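Local coordinates for protein CopN (Chlamydia pneumoniae, PDB 4NRH) that probably acts as a gatekeeper of type III secretion, working with the chaperone Scc3 to direct secretion of translocator proteins, at residues A[105-110]-A[124-129]. Residues are numbered along the deposited sequence; the frame is centred on the assembly and turned at random.
Sequences KNILFA and GLRSLY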
ATOM      1  N   LYS A 105      18.034  14.498  13.725  1.00 33.18           N
ATOM      2  CA  LYS A 105      18.201  15.827  13.146  1.00 34.95           C
ATOM      3  C   LYS A 105      17.762  15.872  11.681  1.00 32.15           C
ATOM      4  O   LYS A 105      17.247  16.886  11.210  1.00 37.57           O
ATOM      5  CB  LYS A 105      19.659  16.284  13.277  1.00 29.56           C
ATOM      6  CG  LYS A 105      19.951  17.651  12.681  1.00 39.35           C
ATOM      7  CD  LYS A 105      21.355  18.123  13.037  1.00 37.02           C
ATOM      8  CE  LYS A 105      22.418  17.257  12.380  1.00 32.53           C
ATOM      9  NZ  LYS A 105      23.794  17.733  12.700  1.00 30.15           N
ATOM     10  N   ASN A 106      17.959  14.769  10.966  1.00 34.29           N
ATOM     11  CA  ASN A 106      17.600  14.705   9.552  1.00 41.55           C
ATOM     12  C   ASN A 106      16.096  14.607   9.298  1.00 43.25           C
ATOM     13  O   ASN A 106      15.646  14.735   8.160  1.00 48.73           O
ATOM     14  CB  ASN A 106      18.308  13.525   8.884  1.00 46.03           C
ATOM     15  CG  ASN A 106      19.806  13.729   8.786  1.00 49.50           C
ATOM     16  OD1 ASN A 106      20.306  14.842   8.962  1.00 43.18           O
ATOM     17  ND2 ASN A 106      20.533  12.654   8.504  1.00 45.02           N
ATOM     18  N   ILE A 107      15.322  14.377  10.355  1.00 38.17           N
ATOM     19  CA  ILE A 107      13.866  14.341  10.242  1.00 40.01           C
ATOM     20  C   ILE A 107      13.239  15.377  11.167  1.00 36.80           C
ATOM     21  O   ILE A 107      12.054  15.301  11.496  1.00 38.40           O
ATOM     22  CB  ILE A 107      13.296  12.949  10.576  1.00 34.34           C
ATOM     23  CG1 ILE A 107      13.644  12.554  12.012  1.00 36.13           C
ATOM     24  CG2 ILE A 107      13.813  11.912   9.589  1.00 36.37           C
ATOM     25  CD1 ILE A 107      12.850  11.378  12.530  1.00 42.08           C
ATOM     26  N   LEU A 108      14.055  16.343  11.579  1.00 38.06           N
ATOM     27  CA  LEU A 108      13.647  17.387  12.514  1.00 35.51           C
ATOM     28  C   LEU A 108      12.420  18.165  12.041  1.00 34.90           C
ATOM     29  O   LEU A 108      11.415  18.241  12.747  1.00 40.49           O
ATOM     30  CB  LEU A 108      14.813  18.351  12.749  1.00 34.36           C
ATOM     31  CG  LEU A 108      14.760  19.272  13.969  1.00 37.35           C
ATOM     32  CD1 LEU A 108      14.639  18.464  15.245  1.00 34.89           C
ATOM     33  CD2 LEU A 108      16.002  20.142  14.008  1.00 44.64           C
ATOM     34  N   PHE A 109      12.510  18.739  10.845  1.00 36.81           N
ATOM     35  CA  PHE A 109      11.450  19.598  10.323  1.00 36.19           C
ATOM     36  C   PHE A 109      10.201  18.805   9.953  1.00 37.34           C
ATOM     37  O   PHE A 109       9.080  19.297  10.098  1.00 40.01           O
ATOM     38  CB  PHE A 109      11.956  20.381   9.112  1.00 41.84           C
ATOM     39  CG  PHE A 109      13.118  21.281   9.421  1.00 44.15           C
ATOM     40  CD1 PHE A 109      12.994  22.297  10.355  1.00 47.00           C
ATOM     41  CD2 PHE A 109      14.337  21.103   8.788  1.00 50.96           C
ATOM     42  CE1 PHE A 109      14.063  23.124  10.646  1.00 48.26           C
ATOM     43  CE2 PHE A 109      15.409  21.927   9.076  1.00 52.33           C
ATOM     44  CZ  PHE A 109      15.273  22.939  10.006  1.00 51.45           C
ATOM     45  N   ALA A 110      10.397  17.582   9.472  1.00 30.48           N
ATOM     46  CA  ALA A 110       9.280  16.694   9.171  1.00 32.03           C
ATOM     47  C   ALA A 110       8.508  16.372  10.445  1.00 31.74           C
ATOM     48  O   ALA A 110       7.278  16.403  10.465  1.00 28.84           O
ATOM     49  CB  ALA A 110       9.774  15.419   8.508  1.00 28.41           C
ATOM     50  N   GLY A 124       8.796  13.135  20.240  1.00 34.95           N
ATOM     51  CA  GLY A 124       8.086  11.881  20.401  1.00 34.53           C
ATOM     52  C   GLY A 124       7.999  11.130  19.089  1.00 29.86           C
ATOM     53  O   GLY A 124       8.144   9.908  19.050  1.00 38.42           O
ATOM     54  N   LEU A 125       7.762  11.867  18.010  1.00 35.57           N
ATOM     55  CA  LEU A 125       7.701  11.278  16.678  1.00 36.12           C
ATOM     56  C   LEU A 125       9.078  10.802  16.219  1.00 34.75           C
ATOM     57  O   LEU A 125       9.198   9.748  15.594  1.00 30.01           O
ATOM     58  CB  LEU A 125       7.123  12.277  15.672  1.00 37.57           C
ATOM     59  CG  LEU A 125       5.629  12.586  15.800  1.00 38.80           C
ATOM     60  CD1 LEU A 125       5.166  13.494  14.671  1.00 30.24           C
ATOM     61  CD2 LEU A 125       4.816  11.304  15.822  1.00 36.24           C
ATOM     62  N   ARG A 126      10.113  11.577  16.532  1.00 36.19           N
ATOM     63  CA  ARG A 126      11.475  11.212  16.151  1.00 32.33           C
ATOM     64  C   ARG A 126      11.933   9.965  16.896  1.00 36.60           C
ATOM     65  O   ARG A 126      12.631   9.117  16.338  1.00 37.88           O
ATOM     66  CB  ARG A 126      12.447  12.363  16.413  1.00 28.27           C
ATOM     67  CG  ARG A 126      12.222  13.575  15.532  1.00 37.05           C
ATOM     68  CD  ARG A 126      13.373  14.564  15.624  1.00 35.48           C
ATOM     69  NE  ARG A 126      13.548  15.119  16.963  1.00 37.46           N
ATOM     70  CZ  ARG A 126      12.920  16.202  17.410  1.00 43.59           C
ATOM     71  NH1 ARG A 126      12.065  16.844  16.626  1.00 40.50           N
ATOM     72  NH2 ARG A 126      13.143  16.641  18.642  1.00 41.63           N
ATOM     73  N   SER A 127      11.539   9.860  18.160  1.00 35.29           N
ATOM     74  CA  SER A 127      11.832   8.675  18.954  1.00 38.79           C
ATOM     75  C   SER A 127      11.162   7.443  18.349  1.00 39.34           C
ATOM     76  O   SER A 127      11.774   6.379  18.249  1.00 38.88           O
ATOM     77  CB  SER A 127      11.379   8.873  20.401  1.00 38.01           C
ATOM     78  OG  SER A 127      11.627   7.713  21.175  1.00 54.61           O
ATOM     79  N   LEU A 128       9.901   7.595  17.954  1.00 34.01           N
ATOM     80  CA  LEU A 128       9.169   6.518  17.293  1.00 34.55           C
ATOM     81  C   LEU A 128       9.820   6.101  15.978  1.00 30.09           C
ATOM     82  O   LEU A 128      10.009   4.911  15.724  1.00 25.18           O
ATOM     83  CB  LEU A 128       7.719   6.929  17.040  1.00 28.44           C
ATOM     84  CG  LEU A 128       6.914   5.903  16.240  1.00 39.35           C
ATOM     85  CD1 LEU A 128       6.604   4.681  17.092  1.00 38.79           C
ATOM     86  CD2 LEU A 128       5.643   6.518  15.690  1.00 33.75           C
ATOM     87  N   TYR A 129      10.152   7.082  15.141  1.00 28.67           N
ATOM     88  CA  TYR A 129      10.802   6.810  13.862  1.00 26.98           C
ATOM     89  C   TYR A 129      12.095   6.024  14.054  1.00 33.08           C
ATOM     90  O   TYR A 129      12.355   5.055  13.340  1.00 38.29           O
ATOM     91  CB  TYR A 129      11.091   8.108  13.104  1.00 27.58           C
ATOM     92  CG  TYR A 129      11.761   7.873  11.767  1.00 31.30           C
ATOM     93  CD1 TYR A 129      11.015   7.534  10.647  1.00 34.13           C
ATOM     94  CD2 TYR A 129      13.140   7.975  11.630  1.00 31.26           C
ATOM     95  CE1 TYR A 129      11.621   7.310   9.427  1.00 38.89           C
ATOM     96  CE2 TYR A 129      13.756   7.753  10.414  1.00 39.31           C
ATOM     97  CZ  TYR A 129      12.991   7.421   9.316  1.00 41.31           C
ATOM     98  OH  TYR A 129      13.598   7.199   8.101  1.00 46.59           O
TER
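I107 and L108, at the N-terminal start of helix 108-115, pack on R126 and Y129 of helix 122-133 in the all-helical HrpJ-like domain. I107 is the N-cap residue of its helix. It is the third residue of a type I beta turn that runs from K105 to L108. Backbones come nearest at I107 and R126, whose CA atoms are 7.1 Å apart.

I107 reaches across with its ethyl branch. A chi1 of 61° sets CG1 between the backbone N and the carbonyl carbon, and CD1 extends onward between R126 and Y129. I107 CD1 lies 3.8 Å from R126 CG. On the Y129 side, I107 CD1 meets ring atom CD2 at 3.5 Å and also touches CB and CG. I107 thus packs at the root of the tyrosine ring, and its approach is oblique. The side chains of I107 and R126 run past each other in opposite directions.

R126 has an aliphatic stem and a charged end. Its CB and CG lie along the ethyl branch of I107, and the chain then bends at chi3 (-63°), bringing the guanidinium to L108. NH1 makes a salt bridge to E28 and a hydrogen bond to S111 OG, so NH1 is held by a carboxylate and a hydroxyl, and E28 probably offsets the charge of the buried arginine. S111 OG also bonds L108 O, which ties the arginine to the first turn of helix 108-115. L63 of helix 61-74 touches both L108 and R126. Methyl CD1 of L108 sits over one face of the guanidinium, displaced toward its rim, 3.3 Å from R126 NH1.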